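Long-range contact in tyrosine aminotransferase (Leishmania infantum, PDB 4IX8), which probably catalyses the pyridoxal-phosphate-dependent transamination of L-tyrosine with 2-oxoglutarate: residues V207-N218 with F238-D249. Numbering follows the deposited sequence. Where two conformers were deposited one is given.
Sequences VDSHTKAFVIIN and FCQQHQIPLISD
F214 meets F238 through its CD2-CE2 side. F238 CD1 lies over one face of the F214 ring, and F214 CD2 is 3.6 Å from F238 CE1. The two planes are inclined at 51°, an oblique pairing. With chi1 at -165° the F214 ring swings away from its own N, toward F238 and L246. F214 CB packs against C239 SG at 3.7 Å and I244 CD1. The sulfur approaches the F214 ring obliquely. L246 CD1 comes to the ring edge, 3.9 Å from F214 CD1, with both side chains pointing the same way. V207 CG2 sits over the H242 ring, a CH-pi contact 4.2 Å from the ring centroid. H242 in turn lays CD2 over the centre of the F238 ring, so V207 CG2 touches two rings that pack on each other.

Strands 211-217 and 246-249 run parallel as the two strands of a beta-alpha-beta unit, with helix 229-242 as the connection. They are neighbours in the large mixed sheet of this class I aminotransferase. Five backbone hydrogen bonds join the strands and their flanking residues: F214 N to P245 O, I247 N to F214 O, I216 N to I247 O, D249 N to I216 O and N218 N to D249 O. F214, I216, L246 and S248 lie on the helix side. I216 CG1 packs 3.5 Å from S248 OG, whose hydrogen bond is to E250 OE2. On the other face A213 CB touches I247 CD1, and I217 lies alongside D249.

A Schellman motif ends the helix, with Q243 at positive phi and I244 N bonded to C239 O. Y188 stacks on F214. D249 OD2 is bonded to Y174 OH and lies close to N1 of the pyridoxal-phosphate-modified lysine at position 282, which places this strand end at the cofactor.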
loop_
_atom_site.group_PDB
_atom_site.type_symbol
_atom_site.label_atom_id
_atom_site.label_comp_id
_atom_site.label_asym_id
_atom_site.label_seq_id
_atom_site.Cartn_x
_atom_site.Cartn_y
_atom_site.Cartn_z
ATOM N N VAL A 207 1.692 -5.845 30.790
ATOM C CA VAL A 207 0.395 -5.254 30.464
ATOM C C VAL A 207 0.106 -4.074 31.383
ATOM O O VAL A 207 0.216 -4.185 32.596
ATOM C CB VAL A 207 -0.741 -6.278 30.585
ATOM C CG1 VAL A 207 -2.085 -5.640 30.247
ATOM C CG2 VAL A 207 -0.484 -7.464 29.658
ATOM N N ASP A 208 -0.220 -2.927 30.799
ATOM C CA ASP A 208 -0.691 -1.823 31.627
ATOM C C ASP A 208 -1.896 -1.152 30.969
ATOM O O ASP A 208 -2.425 -1.656 29.965
ATOM C CB ASP A 208 0.444 -0.839 31.913
ATOM C CG ASP A 208 1.025 -0.229 30.671
ATOM O OD1 ASP A 208 0.269 0.049 29.692
ATOM O OD2 ASP A 208 2.237 0.060 30.700
ATOM N N SER A 209 -2.306 -0.013 31.515
ATOM C CA SER A 209 -3.515 0.675 31.086
ATOM C C SER A 209 -3.427 1.151 29.661
ATOM O O SER A 209 -4.452 1.399 29.025
ATOM C CB SER A 209 -3.804 1.874 32.032
ATOM O OG SER A 209 -2.692 2.762 32.102
ATOM N N HIS A 210 -2.212 1.249 29.131
ATOM C CA HIS A 210 -2.036 1.717 27.746
ATOM C C HIS A 210 -1.808 0.579 26.762
ATOM O O HIS A 210 -1.559 0.831 25.602
ATOM C CB HIS A 210 -0.862 2.667 27.646
ATOM C CG HIS A 210 -1.062 3.959 28.349
ATOM N ND1 HIS A 210 -2.145 4.768 28.125
ATOM C CD2 HIS A 210 -0.324 4.577 29.292
ATOM C CE1 HIS A 210 -2.064 5.833 28.894
ATOM N NE2 HIS A 210 -0.959 5.748 29.598
ATOM N N THR A 211 -1.861 -0.670 27.226
ATOM C CA THR A 211 -1.635 -1.820 26.354
ATOM C C THR A 211 -2.916 -2.113 25.564
ATOM O O THR A 211 -3.940 -2.376 26.175
ATOM C CB THR A 211 -1.269 -3.086 27.177
ATOM O OG1 THR A 211 -0.098 -2.872 27.972
ATOM C CG2 THR A 211 -1.057 -4.241 26.318
ATOM N N LYS A 212 -2.854 -2.152 24.235
ATOM C CA LYS A 212 -4.056 -2.225 23.402
ATOM C C LYS A 212 -4.255 -3.509 22.619
ATOM O O LYS A 212 -5.330 -3.732 22.086
ATOM C CB LYS A 212 -4.090 -1.053 22.409
ATOM C CG LYS A 212 -4.189 0.295 23.104
ATOM C CD LYS A 212 -5.500 0.475 23.876
ATOM C CE LYS A 212 -5.316 1.349 25.114
ATOM N NZ LYS A 212 -5.327 2.798 24.799
ATOM N N ALA A 213 -3.234 -4.350 22.523
ATOM C CA ALA A 213 -3.352 -5.569 21.745
ATOM C C ALA A 213 -2.224 -6.536 22.074
ATOM O O ALA A 213 -1.216 -6.162 22.655
ATOM C CB ALA A 213 -3.354 -5.241 20.237
ATOM N N PHE A 214 -2.451 -7.794 21.730
ATOM C CA PHE A 214 -1.463 -8.856 21.804
ATOM C C PHE A 214 -1.301 -9.396 20.389
ATOM O O PHE A 214 -2.271 -9.846 19.804
ATOM C CB PHE A 214 -1.932 -9.952 22.727
ATOM C CG PHE A 214 -0.866 -10.909 23.136
ATOM C CD1 PHE A 214 -0.665 -12.076 22.433
ATOM C CD2 PHE A 214 -0.103 -10.676 24.254
ATOM C CE1 PHE A 214 0.325 -12.984 22.819
ATOM C CE2 PHE A 214 0.863 -11.573 24.648
ATOM C CZ PHE A 214 1.075 -12.734 23.930
ATOM N N VAL A 215 -0.097 -9.323 19.836
ATOM C CA VAL A 215 0.152 -9.792 18.489
ATOM C C VAL A 215 0.859 -11.145 18.506
ATOM O O VAL A 215 1.862 -11.297 19.207
ATOM C CB VAL A 215 1.029 -8.836 17.690
ATOM C CG1 VAL A 215 1.306 -9.432 16.329
ATOM C CG2 VAL A 215 0.384 -7.456 17.550
ATOM N N ILE A 216 0.339 -12.119 17.745
ATOM C CA ILE A 216 1.080 -13.336 17.491
ATOM C C ILE A 216 1.272 -13.524 16.002
ATOM O O ILE A 216 0.532 -12.952 15.182
ATOM C CB ILE A 216 0.418 -14.596 18.075
ATOM C CG1 ILE A 216 -0.915 -14.868 17.427
ATOM C CG2 ILE A 216 0.317 -14.498 19.603
ATOM C CD1 ILE A 216 -1.527 -16.178 17.860
ATOM N N ILE A 217 2.334 -14.259 15.665
ATOM C CA ILE A 217 2.599 -14.696 14.318
ATOM C C ILE A 217 2.635 -16.215 14.299
ATOM O O ILE A 217 3.510 -16.822 14.881
ATOM C CB ILE A 217 3.923 -14.125 13.767
ATOM C CG1 ILE A 217 3.977 -12.590 13.920
ATOM C CG2 ILE A 217 4.038 -14.501 12.307
ATOM C CD1 ILE A 217 5.289 -11.956 13.501
ATOM N N ASN A 218 1.686 -16.821 13.618
ATOM C CA ASN A 218 1.555 -18.256 13.651
ATOM C C ASN A 218 0.926 -18.813 12.372
ATOM O O ASN A 218 -0.221 -18.559 12.112
ATOM C CB ASN A 218 0.710 -18.676 14.829
ATOM C CG ASN A 218 0.559 -20.186 14.890
ATOM O OD1 ASN A 218 1.542 -20.903 15.002
ATOM N ND2 ASN A 218 -0.657 -20.666 14.772
ATOM N N PHE A 238 -5.078 -15.844 27.854
ATOM C CA PHE A 238 -4.318 -14.685 28.282
ATOM C C PHE A 238 -4.993 -13.365 27.892
ATOM O O PHE A 238 -5.056 -12.429 28.672
ATOM C CB PHE A 238 -2.921 -14.766 27.698
ATOM C CG PHE A 238 -2.057 -13.607 28.042
ATOM C CD1 PHE A 238 -2.071 -12.472 27.263
ATOM C CD2 PHE A 238 -1.219 -13.656 29.141
ATOM C CE1 PHE A 238 -1.257 -11.407 27.564
ATOM C CE2 PHE A 238 -0.403 -12.594 29.449
ATOM C CZ PHE A 238 -0.428 -11.464 28.657
ATOM N N CYS A 239 -5.487 -13.310 26.666
ATOM C CA CYS A 239 -6.138 -12.113 26.132
ATOM C C CYS A 239 -7.467 -11.873 26.834
ATOM O O CYS A 239 -7.890 -10.741 27.028
ATOM C CB CYS A 239 -6.316 -12.257 24.613
ATOM S SG CYS A 239 -4.729 -12.067 23.745
ATOM N N GLN A 240 -8.113 -12.948 27.260
ATOM C CA GLN A 240 -9.340 -12.822 28.015
ATOM C C GLN A 240 -9.099 -12.235 29.421
ATOM O O GLN A 240 -9.782 -11.320 29.844
ATOM C CB GLN A 240 -10.002 -14.180 28.112
ATOM C CG GLN A 240 -11.295 -14.214 28.932
ATOM C CD GLN A 240 -12.392 -13.312 28.376
ATOM O OE1 GLN A 240 -12.703 -13.344 27.191
ATOM N NE2 GLN A 240 -12.985 -12.502 29.237
ATOM N N GLN A 241 -8.130 -12.775 30.129
ATOM C CA GLN A 241 -7.774 -12.332 31.453
ATOM C C GLN A 241 -7.402 -10.857 31.415
ATOM O O GLN A 241 -7.802 -10.087 32.280
ATOM C CB GLN A 241 -6.615 -13.183 32.006
ATOM N N HIS A 242 -6.647 -10.448 30.406
ATOM C CA HIS A 242 -6.180 -9.072 30.354
ATOM C C HIS A 242 -7.077 -8.141 29.527
ATOM O O HIS A 242 -6.826 -6.941 29.456
ATOM C CB HIS A 242 -4.761 -9.068 29.832
ATOM C CG HIS A 242 -3.816 -9.743 30.756
ATOM N ND1 HIS A 242 -3.288 -9.106 31.859
ATOM C CD2 HIS A 242 -3.359 -11.016 30.803
ATOM C CE1 HIS A 242 -2.524 -9.951 32.530
ATOM N NE2 HIS A 242 -2.552 -11.116 31.913
ATOM N N GLN A 243 -8.118 -8.695 28.905
ATOM C CA GLN A 243 -9.104 -7.904 28.163
ATOM C C GLN A 243 -8.482 -7.028 27.083
ATOM O O GLN A 243 -8.800 -5.826 26.964
ATOM C CB GLN A 243 -9.937 -7.053 29.126
ATOM C CG GLN A 243 -10.957 -7.877 29.928
ATOM C CD GLN A 243 -11.737 -7.023 30.912
ATOM O OE1 GLN A 243 -12.389 -6.064 30.520
ATOM N NE2 GLN A 243 -11.652 -7.349 32.197
ATOM N N ILE A 244 -7.629 -7.649 26.270
ATOM C CA ILE A 244 -7.097 -7.017 25.084
ATOM C C ILE A 244 -7.373 -7.921 23.906
ATOM O O ILE A 244 -7.364 -9.144 24.064
ATOM C CB ILE A 244 -5.598 -6.774 25.216
ATOM C CG1 ILE A 244 -4.893 -8.064 25.660
ATOM C CG2 ILE A 244 -5.333 -5.655 26.233
ATOM C CD1 ILE A 244 -3.372 -7.932 25.741
ATOM N N PRO A 245 -7.590 -7.337 22.717
ATOM C CA PRO A 245 -7.827 -8.093 21.487
ATOM C C PRO A 245 -6.577 -8.818 21.010
ATOM O O PRO A 245 -5.471 -8.403 21.338
ATOM C CB PRO A 245 -8.223 -7.019 20.483
ATOM C CG PRO A 245 -7.538 -5.795 20.991
ATOM C CD PRO A 245 -7.650 -5.892 22.485
ATOM N N LEU A 246 -6.778 -9.898 20.270
ATOM C CA LEU A 246 -5.707 -10.706 19.751
ATOM C C LEU A 246 -5.576 -10.537 18.260
ATOM O O LEU A 246 -6.540 -10.786 17.517
ATOM C CB LEU A 246 -5.974 -12.171 20.096
ATOM C CG LEU A 246 -5.006 -13.235 19.574
ATOM C CD1 LEU A 246 -3.596 -12.994 20.072
ATOM C CD2 LEU A 246 -5.458 -14.663 20.008
ATOM N N ILE A 247 -4.386 -10.125 17.812
ATOM C CA ILE A 247 -4.084 -10.003 16.386
ATOM C C ILE A 247 -3.161 -11.162 15.993
ATOM O O ILE A 247 -2.108 -11.325 16.578
ATOM C CB ILE A 247 -3.392 -8.670 16.053
ATOM C CG1 ILE A 247 -4.250 -7.497 16.527
ATOM C CG2 ILE A 247 -3.069 -8.586 14.580
ATOM C CD1 ILE A 247 -3.581 -6.164 16.411
ATOM N N SER A 248 -3.562 -11.949 15.006
ATOM C CA SER A 248 -2.849 -13.155 14.640
ATOM C C SER A 248 -2.505 -13.134 13.187
ATOM O O SER A 248 -3.397 -13.169 12.337
ATOM C CB SER A 248 -3.697 -14.373 14.939
ATOM O OG SER A 248 -3.010 -15.561 14.663
ATOM N N ASP A 249 -1.207 -13.087 12.901
ATOM C CA ASP A 249 -0.707 -13.116 11.528
ATOM C C ASP A 249 -0.601 -14.566 11.054
ATOM O O ASP A 249 0.332 -15.267 11.400
ATOM C CB ASP A 249 0.634 -12.418 11.447
ATOM C CG ASP A 249 1.080 -12.170 10.021
ATOM O OD1 ASP A 249 0.714 -12.984 9.132
ATOM O OD2 ASP A 249 1.834 -11.187 9.810
#